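Local atomic coordinates of oxaloacetate acetyl hydrolase (Cryphonectria parasitica, PDB entry 3LYE), a protein that belongs to a family of TIM-barrel enzymes, assembles as four subunits and holds a calcium ion through aspartate side chains and water. Residues A[26-31]-A[244-249]; A[34-39]-A[284-289]; A[95-100]-A[121-126]. All blocks are in the same frame, centred on the assembly; numbering follows the deposited sequence.

In the fold
From the N terminus, the chain enters the parallel barrel at strand 27-32, which interaction 1 pairs with strand 243-247, bringing the first and last strands of the barrel together across a loop of 212 residues. Helix 35-43 follows at once and starts interaction 2, whose partner at 284-289 comes only after strand 243-247; the two loops therefore cross. Interaction 3 closes a short loop, from the turn after strand 91-94 over helix 102-114 to strand 119-122, and is nested inside both larger ones. Interactions 1 and 3 touch, with Ile-245 CD1 4.3 Å from His-121 CD2. Interaction 2 lies apart, tying the C-terminal helices to the barrel beside a second subunit.

Interaction 1 (A[26-31]-A[244-249]); sequences LIVCPG and MIFSFA
Val-28 overlaps Phe-246 obliquely, with its CG1 methyl 3.9 Å from ring carbon CE2; this methyl stands anti to the backbone N (chi1 170°). The phenyl ring turns its edge to the partner strand, and Cys-29 O lies in the ring plane, 3.7 Å from Phe-246 CD2. Val-233 of helix 233-239 packs on both Val-28 and Phe-246, and Leu-265 of the second subunit also packs on Phe-246. On the reverse face, Cys-29 CB sits 3.9 Å from Ile-245 CG2, next to Tyr-50 of strand 49-51. Near the start of the pairing, Leu-26 CD1 comes within 4.1 Å of Met-244 CB. Between these layers the two parallel strands exchange backbone bonds: Met-244 N gives to Ile-27 O, Cys-29 N to Met-244 O (2.9 Å) and Phe-246 N to Cys-29 O (3.0 Å). A weak bond from Gly-31 N to Phe-246 O follows where the chain turns at 246-249. Cys-29 O is also met by Ile-245 CA at 3.3 Å in a C-H...O contact. The first and last barrel strands are thus joined by polar backbone bonds between two mainly apolar layers, so these buried carbonyls find their donors within the sheet.

Interaction 2 (A[34-39]-A[284-289]); sequences DGLSAR and EVCGLQ
A Schellman motif ends helix 279-285, and the side of this helix end receives Arg-39 from helix 35-43. Gly-287, with positive phi (88°), is its C-prime residue, and Gly-287 N bonds back to Glu-284 O. Over the Cys-286 to Gly-287 peptide lies the guanidinium of Arg-39, one face toward it: Cys-286 C is 3.6 Å from the guanidinium plane, offset toward the rim, and Gly-287 N is over its centre. A bend at chi2 (-69°) brings the aliphatic part of the arginine along the carbonyl of Val-285, with CD 3.4 Å from Val-285 O. Farther back, Arg-39 CB lies 3.8 Å from Val-285 CG1. No direct hydrogen bond joins the two segments; instead, water 1 donates to both Arg-39 O and Val-285 O, each at 2.7 Å, and so links two backbone carbonyls. A turn earlier in helix 35-43, Leu-36 CD1 approaches Cys-286 SG at 4.0 Å. The start of that helix is capped by Asp-34, whose OD2 accepts from Ser-37 N at 2.8 Å and from Ser-37 OG at 2.7 Å, a double grip that holds the carboxylate against the first turn. The arginine spends its polar end across the subunit boundary, where NE bonds to Gly-62 O of the second subunit. Behind the contact, Ser-37 and Ala-38 pack on Val-32 of strand 27-32, which leads into helix 35-43, and Val-285 rests on Thr-40 and Glu-43 farther along the same helix. Tyr-255 and Leu-251 of the second subunit cover Val-285 and Leu-36, placing the junction between helices 279-285 and 288-297 against both the barrel helix 35-43 and the neighbouring subunit.

Interaction 3 (A[95-100]-A[121-126]); sequences MDTGYG and HLEDQI. With CA (calcium ion), chain B.
With CG of Glu-123 lodged between its backbone N and carbonyl carbon (chi1 74°) and the chain extended beyond, the carboxylate reaches back alongside Asp-96; Asp-96 itself carries CG beside its backbone N (chi1 -64°), directing OD1 to the calcium ion at 2.4 Å. Asp-94 and five waters complete the metal's shell. Glu-123 serves it from the second shell: water 3, a calcium ligand, donates to Glu-123 OE1 at 2.7 Å, and water 4, another ligand, lies 2.6 Å from Glu-123 OE2, probably donating to it. Asp-96 OD2 receives Tyr-99 OH at 2.6 Å on its anti lone pair, so that the metal on OD1 and the tyrosine on OD2 together fix the carboxylate's rotation. Backbone bonds join the segments at two points, Met-95 N to His-121 O and Glu-123 N to Asp-96 O, each 3.0 Å. Around them, Met-95 CE packs 3.9 Å from Leu-122 CD1, and Thr-97 CG2 lies 3.7 Å from Glu-123 CG. Water 2 sits at the edge of the His-121 ring, whose NE2 bonds to Tyr-50 OH. Asp-96 thus binds the calcium directly while Glu-123 holds two of its waters, and the cation, with a long, weak ion pair from Arg-168 to Glu-123, probably eases the repulsion between the two carboxylates.

Interaction 1 (A[26-31]-A[244-249])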
loop_
_atom_site.group_PDB
_atom_site.type_symbol
_atom_site.label_atom_id
_atom_site.label_comp_id
_atom_site.label_asym_id
_atom_site.label_seq_id
_atom_site.Cartn_x
_atom_site.Cartn_y
_atom_site.Cartn_z
ATOM N N LEU A 26 33.021 14.308 -6.614
ATOM C CA LEU A 26 32.415 13.076 -7.127
ATOM C C LEU A 26 31.418 12.739 -6.022
ATOM O O LEU A 26 31.803 12.492 -4.890
ATOM C CB LEU A 26 33.431 11.942 -7.292
ATOM C CG LEU A 26 32.766 10.613 -7.675
ATOM C CD1 LEU A 26 32.021 10.758 -8.984
ATOM C CD2 LEU A 26 33.766 9.509 -7.745
ATOM N N ILE A 27 30.140 12.695 -6.364
ATOM C CA ILE A 27 29.077 12.408 -5.386
ATOM C C ILE A 27 28.934 10.892 -5.287
ATOM O O ILE A 27 28.453 10.269 -6.224
ATOM C CB ILE A 27 27.787 13.142 -5.791
ATOM C CG1 ILE A 27 28.019 14.656 -5.936
ATOM C CG2 ILE A 27 26.672 12.881 -4.782
ATOM C CD1 ILE A 27 26.964 15.337 -6.793
ATOM N N VAL A 28 29.346 10.324 -4.149
ATOM C CA VAL A 28 29.345 8.895 -3.904
ATOM C C VAL A 28 28.040 8.494 -3.240
ATOM O O VAL A 28 27.726 8.920 -2.139
ATOM C CB VAL A 28 30.578 8.545 -3.044
ATOM C CG1 VAL A 28 30.535 7.129 -2.541
ATOM C CG2 VAL A 28 31.875 8.834 -3.813
ATOM N N CYS A 29 27.322 7.598 -3.906
ATOM C CA CYS A 29 26.024 7.142 -3.441
ATOM C C CYS A 29 25.919 5.657 -3.287
ATOM O O CYS A 29 25.785 4.946 -4.271
ATOM C CB CYS A 29 24.965 7.578 -4.476
ATOM S SG CYS A 29 24.985 9.316 -4.980
ATOM N N PRO A 30 25.948 5.202 -2.052
ATOM C CA PRO A 30 25.827 3.755 -1.874
ATOM C C PRO A 30 24.413 3.283 -2.195
ATOM O O PRO A 30 23.435 3.994 -1.901
ATOM C CB PRO A 30 26.088 3.569 -0.379
ATOM C CG PRO A 30 25.740 4.878 0.217
ATOM C CD PRO A 30 26.162 5.910 -0.792
ATOM N N GLY A 31 24.316 2.106 -2.808
ATOM C CA GLY A 31 23.022 1.524 -3.116
ATOM C C GLY A 31 22.395 0.920 -1.872
ATOM O O GLY A 31 22.932 0.021 -1.273
ATOM N N MET A 244 28.668 8.708 -8.687
ATOM C CA MET A 244 29.010 7.295 -8.794
ATOM C C MET A 244 28.059 6.594 -7.823
ATOM O O MET A 244 28.014 6.917 -6.638
ATOM C CB MET A 244 30.454 7.020 -8.422
ATOM C CG MET A 244 30.882 5.601 -8.628
ATOM S SD MET A 244 32.666 5.500 -8.427
ATOM C CE MET A 244 32.992 3.767 -8.742
ATOM N N ILE A 245 27.283 5.665 -8.353
ATOM C CA ILE A 245 26.314 4.911 -7.568
ATOM C C ILE A 245 26.823 3.498 -7.443
ATOM O O ILE A 245 27.488 2.984 -8.337
ATOM C CB ILE A 245 24.891 5.012 -8.127
ATOM C CG1 ILE A 245 24.753 4.300 -9.474
ATOM C CG2 ILE A 245 24.488 6.495 -8.228
ATOM C CD1 ILE A 245 23.381 4.446 -10.065
ATOM N N PHE A 246 26.493 2.866 -6.324
ATOM C CA PHE A 246 26.958 1.532 -6.053
ATOM C C PHE A 246 25.848 0.493 -5.901
ATOM O O PHE A 246 25.359 0.239 -4.791
ATOM C CB PHE A 246 27.849 1.621 -4.807
ATOM C CG PHE A 246 29.133 2.341 -5.050
ATOM C CD1 PHE A 246 30.287 1.653 -5.355
ATOM C CD2 PHE A 246 29.184 3.714 -4.986
ATOM C CE1 PHE A 246 31.460 2.333 -5.602
ATOM C CE2 PHE A 246 30.357 4.391 -5.264
ATOM C CZ PHE A 246 31.502 3.702 -5.560
ATOM N N SER A 247 25.473 -0.090 -7.035
ATOM C CA SER A 247 24.454 -1.126 -7.101
ATOM C C SER A 247 24.994 -2.367 -6.383
ATOM O O SER A 247 26.127 -2.776 -6.544
ATOM C CB SER A 247 24.089 -1.453 -8.539
ATOM O OG SER A 247 23.609 -0.292 -9.170
ATOM N N PHE A 248 24.130 -2.963 -5.592
ATOM C CA PHE A 248 24.394 -4.143 -4.795
ATOM C C PHE A 248 25.362 -3.941 -3.615
ATOM O O PHE A 248 25.695 -4.907 -2.949
ATOM C CB PHE A 248 24.845 -5.319 -5.673
ATOM C CG PHE A 248 23.835 -5.723 -6.683
ATOM C CD1 PHE A 248 23.902 -5.267 -7.987
ATOM C CD2 PHE A 248 22.797 -6.545 -6.340
ATOM C CE1 PHE A 248 22.941 -5.638 -8.917
ATOM C CE2 PHE A 248 21.828 -6.896 -7.277
ATOM C CZ PHE A 248 21.900 -6.446 -8.558
ATOM N N ALA A 249 25.719 -2.707 -3.286
ATOM C CA ALA A 249 26.666 -2.449 -2.208
ATOM C C ALA A 249 26.190 -2.922 -0.868
ATOM O O ALA A 249 27.010 -3.201 0.002
ATOM C CB ALA A 249 26.973 -0.983 -2.088
#

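Interaction 2 (A[34-39]-A[284-289])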
loop_
_atom_site.group_PDB
_atom_site.type_symbol
_atom_site.label_atom_id
_atom_site.label_comp_id
_atom_site.label_asym_id
_atom_site.label_seq_id
_atom_site.Cartn_x
_atom_site.Cartn_y
_atom_site.Cartn_z
ATOM N N ASP A 34 16.328 -0.610 1.682
ATOM C CA ASP A 34 15.351 -0.726 2.754
ATOM C C ASP A 34 15.710 0.249 3.847
ATOM O O ASP A 34 16.684 1.030 3.703
ATOM C CB ASP A 34 15.218 -2.161 3.263
ATOM C CG ASP A 34 16.347 -2.590 4.195
ATOM O OD1 ASP A 34 16.101 -3.503 5.023
ATOM O OD2 ASP A 34 17.471 -2.034 4.091
ATOM N N GLY A 35 14.974 0.211 4.942
ATOM C CA GLY A 35 15.216 1.154 6.002
ATOM C C GLY A 35 16.519 0.938 6.745
ATOM O O GLY A 35 17.216 1.887 7.061
ATOM N N LEU A 36 16.875 -0.320 6.961
ATOM C CA LEU A 36 18.100 -0.626 7.666
ATOM C C LEU A 36 19.324 -0.203 6.863
ATOM O O LEU A 36 20.222 0.452 7.375
ATOM C CB LEU A 36 18.152 -2.101 7.991
ATOM C CG LEU A 36 19.382 -2.539 8.779
ATOM C CD1 LEU A 36 19.436 -1.879 10.184
ATOM C CD2 LEU A 36 19.482 -4.023 8.881
ATOM N N SER A 37 19.374 -0.590 5.599
ATOM C CA SER A 37 20.511 -0.222 4.764
ATOM C C SER A 37 20.602 1.313 4.639
ATOM O O SER A 37 21.685 1.896 4.746
ATOM C CB SER A 37 20.461 -0.872 3.379
ATOM O OG SER A 37 19.241 -0.608 2.727
ATOM N N ALA A 38 19.479 1.984 4.441
ATOM C CA ALA A 38 19.499 3.434 4.341
ATOM C C ALA A 38 19.949 4.097 5.647
ATOM O O ALA A 38 20.781 5.019 5.649
ATOM C CB ALA A 38 18.131 3.954 3.938
ATOM N N ARG A 39 19.420 3.623 6.770
ATOM C CA ARG A 39 19.797 4.196 8.066
ATOM C C ARG A 39 21.290 3.984 8.344
ATOM O O ARG A 39 21.928 4.821 8.964
ATOM C CB ARG A 39 18.966 3.557 9.178
ATOM C CG ARG A 39 17.536 4.058 9.275
ATOM C CD ARG A 39 17.434 5.493 9.759
ATOM N NE ARG A 39 16.070 5.752 10.195
ATOM C CZ ARG A 39 15.657 6.894 10.722
ATOM N NH1 ARG A 39 14.400 6.996 11.096
ATOM N NH2 ARG A 39 16.497 7.911 10.862
ATOM N N GLU A 284 18.652 2.383 17.692
ATOM C CA GLU A 284 19.324 3.667 17.615
ATOM C C GLU A 284 19.677 3.993 16.147
ATOM O O GLU A 284 19.515 5.115 15.694
ATOM C CB GLU A 284 20.570 3.678 18.514
ATOM C CG GLU A 284 20.247 3.652 20.004
ATOM C CD GLU A 284 21.444 3.387 20.896
ATOM O OE1 GLU A 284 21.331 3.709 22.102
ATOM O OE2 GLU A 284 22.462 2.827 20.414
ATOM N N VAL A 285 20.146 2.993 15.413
ATOM C CA VAL A 285 20.492 3.218 14.013
ATOM C C VAL A 285 19.212 3.607 13.275
ATOM O O VAL A 285 19.203 4.480 12.422
ATOM C CB VAL A 285 21.100 1.931 13.395
ATOM C CG1 VAL A 285 21.105 1.957 11.854
ATOM C CG2 VAL A 285 22.493 1.645 13.986
ATOM N N CYS A 286 18.102 3.009 13.673
ATOM C CA CYS A 286 16.816 3.255 13.050
ATOM C C CYS A 286 15.964 4.375 13.633
ATOM O O CYS A 286 14.738 4.312 13.555
ATOM C CB CYS A 286 16.037 1.937 12.900
ATOM S SG CYS A 286 16.817 0.745 11.787
ATOM N N GLY A 287 16.581 5.380 14.218
ATOM C CA GLY A 287 15.829 6.518 14.711
ATOM C C GLY A 287 15.241 6.552 16.084
ATOM O O GLY A 287 14.342 7.354 16.355
ATOM N N LEU A 288 15.811 5.775 16.991
ATOM C CA LEU A 288 15.268 5.766 18.346
ATOM C C LEU A 288 15.379 7.109 19.009
ATOM O O LEU A 288 14.443 7.547 19.664
ATOM C CB LEU A 288 15.999 4.716 19.182
ATOM C CG LEU A 288 15.537 4.638 20.644
ATOM C CD1 LEU A 288 14.099 4.208 20.731
ATOM C CD2 LEU A 288 16.439 3.642 21.386
ATOM N N GLN A 289 16.525 7.774 18.845
ATOM C CA GLN A 289 16.670 9.081 19.493
ATOM C C GLN A 289 15.624 10.085 19.013
ATOM O O GLN A 289 15.059 10.798 19.810
ATOM C CB GLN A 289 18.080 9.649 19.389
ATOM C CG GLN A 289 18.218 10.911 20.240
ATOM C CD GLN A 289 18.059 10.616 21.735
ATOM O OE1 GLN A 289 18.516 9.581 22.225
ATOM N NE2 GLN A 289 17.399 11.522 22.458
HETATM O O HOH W 1 21.105 6.024 11.192
#

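Interaction 3 (A[95-100]-A[121-126])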
loop_
_atom_site.group_PDB
_atom_site.type_symbol
_atom_site.label_atom_id
_atom_site.label_comp_id
_atom_site.label_asym_id
_atom_site.label_seq_id
_atom_site.Cartn_x
_atom_site.Cartn_y
_atom_site.Cartn_z
ATOM N N MET A 95 14.241 4.788 -11.611
ATOM C CA MET A 95 12.866 4.932 -12.063
ATOM C C MET A 95 12.634 4.037 -13.305
ATOM O O MET A 95 11.653 4.176 -14.023
ATOM C CB MET A 95 12.342 6.352 -12.242
ATOM C CG MET A 95 12.964 7.130 -13.369
ATOM S SD MET A 95 12.139 8.717 -13.688
ATOM C CE MET A 95 10.700 8.136 -14.564
ATOM N N ASP A 96 13.583 3.131 -13.555
ATOM C CA ASP A 96 13.459 2.181 -14.645
ATOM C C ASP A 96 13.068 2.886 -15.962
ATOM O O ASP A 96 13.807 3.776 -16.383
ATOM C CB ASP A 96 12.495 1.074 -14.204
ATOM C CG ASP A 96 13.030 0.295 -13.047
ATOM O OD1 ASP A 96 13.946 -0.481 -13.278
ATOM O OD2 ASP A 96 12.583 0.500 -11.910
ATOM N N THR A 97 11.991 2.456 -16.612
ATOM C CA THR A 97 11.562 3.066 -17.843
ATOM C C THR A 97 10.340 3.988 -17.610
ATOM O O THR A 97 9.754 4.515 -18.562
ATOM C CB THR A 97 11.165 2.045 -18.895
ATOM O OG1 THR A 97 10.019 1.367 -18.428
ATOM C CG2 THR A 97 12.246 1.002 -19.174
ATOM N N GLY A 98 9.992 4.242 -16.350
ATOM C CA GLY A 98 8.850 5.080 -16.072
ATOM C C GLY A 98 7.557 4.321 -15.880
ATOM O O GLY A 98 6.518 4.935 -15.710
ATOM N N TYR A 99 7.611 2.999 -15.993
ATOM C CA TYR A 99 6.462 2.128 -15.734
ATOM C C TYR A 99 5.280 2.201 -16.660
ATOM O O TYR A 99 4.192 1.805 -16.306
ATOM C CB TYR A 99 6.031 2.272 -14.223
ATOM C CG TYR A 99 7.246 2.235 -13.320
ATOM C CD1 TYR A 99 7.690 3.362 -12.679
ATOM C CD2 TYR A 99 8.020 1.075 -13.208
ATOM C CE1 TYR A 99 8.868 3.373 -11.941
ATOM C CE2 TYR A 99 9.198 1.076 -12.461
ATOM C CZ TYR A 99 9.622 2.239 -11.863
ATOM O OH TYR A 99 10.800 2.303 -11.194
ATOM N N GLY A 100 5.519 2.667 -17.860
ATOM C CA GLY A 100 4.478 2.771 -18.861
ATOM C C GLY A 100 4.837 3.815 -19.918
ATOM O O GLY A 100 6.007 4.146 -20.116
ATOM N N HIS A 121 17.119 7.961 -12.408
ATOM C CA HIS A 121 17.593 7.541 -13.730
ATOM C C HIS A 121 16.465 6.842 -14.483
ATOM O O HIS A 121 15.743 5.984 -13.953
ATOM C CB HIS A 121 18.914 6.784 -13.708
ATOM C CG HIS A 121 18.948 5.495 -12.945
ATOM N ND1 HIS A 121 18.460 4.306 -13.442
ATOM C CD2 HIS A 121 19.562 5.191 -11.779
ATOM C CE1 HIS A 121 18.751 3.334 -12.589
ATOM N NE2 HIS A 121 19.392 3.846 -11.558
ATOM N N LEU A 122 16.365 7.229 -15.756
ATOM C CA LEU A 122 15.330 6.791 -16.711
ATOM C C LEU A 122 16.040 6.249 -17.928
ATOM O O LEU A 122 16.824 6.956 -18.536
ATOM C CB LEU A 122 14.482 8.033 -17.023
ATOM C CG LEU A 122 13.404 7.918 -18.083
ATOM C CD1 LEU A 122 12.456 6.784 -17.794
ATOM C CD2 LEU A 122 12.635 9.248 -18.144
ATOM N N GLU A 123 15.738 5.009 -18.276
ATOM C CA GLU A 123 16.392 4.296 -19.342
ATOM C C GLU A 123 15.629 4.046 -20.599
ATOM O O GLU A 123 14.449 4.370 -20.714
ATOM C CB GLU A 123 16.896 2.957 -18.744
ATOM C CG GLU A 123 15.779 1.954 -18.501
ATOM C CD GLU A 123 16.042 0.976 -17.356
ATOM O OE1 GLU A 123 15.477 -0.130 -17.393
ATOM O OE2 GLU A 123 16.753 1.323 -16.404
ATOM N N ASP A 124 16.376 3.511 -21.566
ATOM C CA ASP A 124 15.869 3.189 -22.887
ATOM C C ASP A 124 15.525 1.729 -23.103
ATOM O O ASP A 124 15.299 1.333 -24.232
ATOM C CB ASP A 124 16.813 3.728 -23.977
ATOM C CG ASP A 124 18.224 3.179 -23.885
ATOM O OD1 ASP A 124 18.992 3.485 -24.815
ATOM O OD2 ASP A 124 18.565 2.528 -22.870
ATOM N N GLN A 125 15.458 0.921 -22.049
ATOM C CA GLN A 125 15.108 -0.490 -22.248
ATOM C C GLN A 125 13.638 -0.708 -22.559
ATOM O O GLN A 125 12.802 0.160 -22.325
ATOM C CB GLN A 125 15.340 -1.278 -20.971
ATOM C CG GLN A 125 16.725 -1.404 -20.590
ATOM C CD GLN A 125 16.914 -2.508 -19.557
ATOM O OE1 GLN A 125 16.506 -3.643 -19.744
ATOM N NE2 GLN A 125 17.533 -2.165 -18.477
ATOM N N ILE A 126 13.309 -1.879 -23.084
ATOM C CA ILE A 126 11.925 -2.177 -23.378
ATOM C C ILE A 126 11.321 -2.340 -21.989
ATOM O O ILE A 126 12.002 -2.743 -21.053
ATOM C CB ILE A 126 11.788 -3.431 -24.246
ATOM C CG1 ILE A 126 11.926 -3.018 -25.699
ATOM C CG2 ILE A 126 10.469 -4.125 -24.021
ATOM C CD1 ILE A 126 13.230 -2.419 -25.975
HETATM CA CA CA B . 16.185 -1.159 -12.831
HETATM O O HOH W 2 16.703 3.768 -15.436
HETATM O O HOH W 3 15.969 -1.696 -15.227
HETATM O O HOH W 4 17.135 0.724 -13.908
HETATM O O HOH W 5 15.170 -2.508 -11.234
HETATM O O HOH W 6 16.990 -3.466 -13.491
HETATM O O HOH W 7 17.994 -1.069 -12.000
#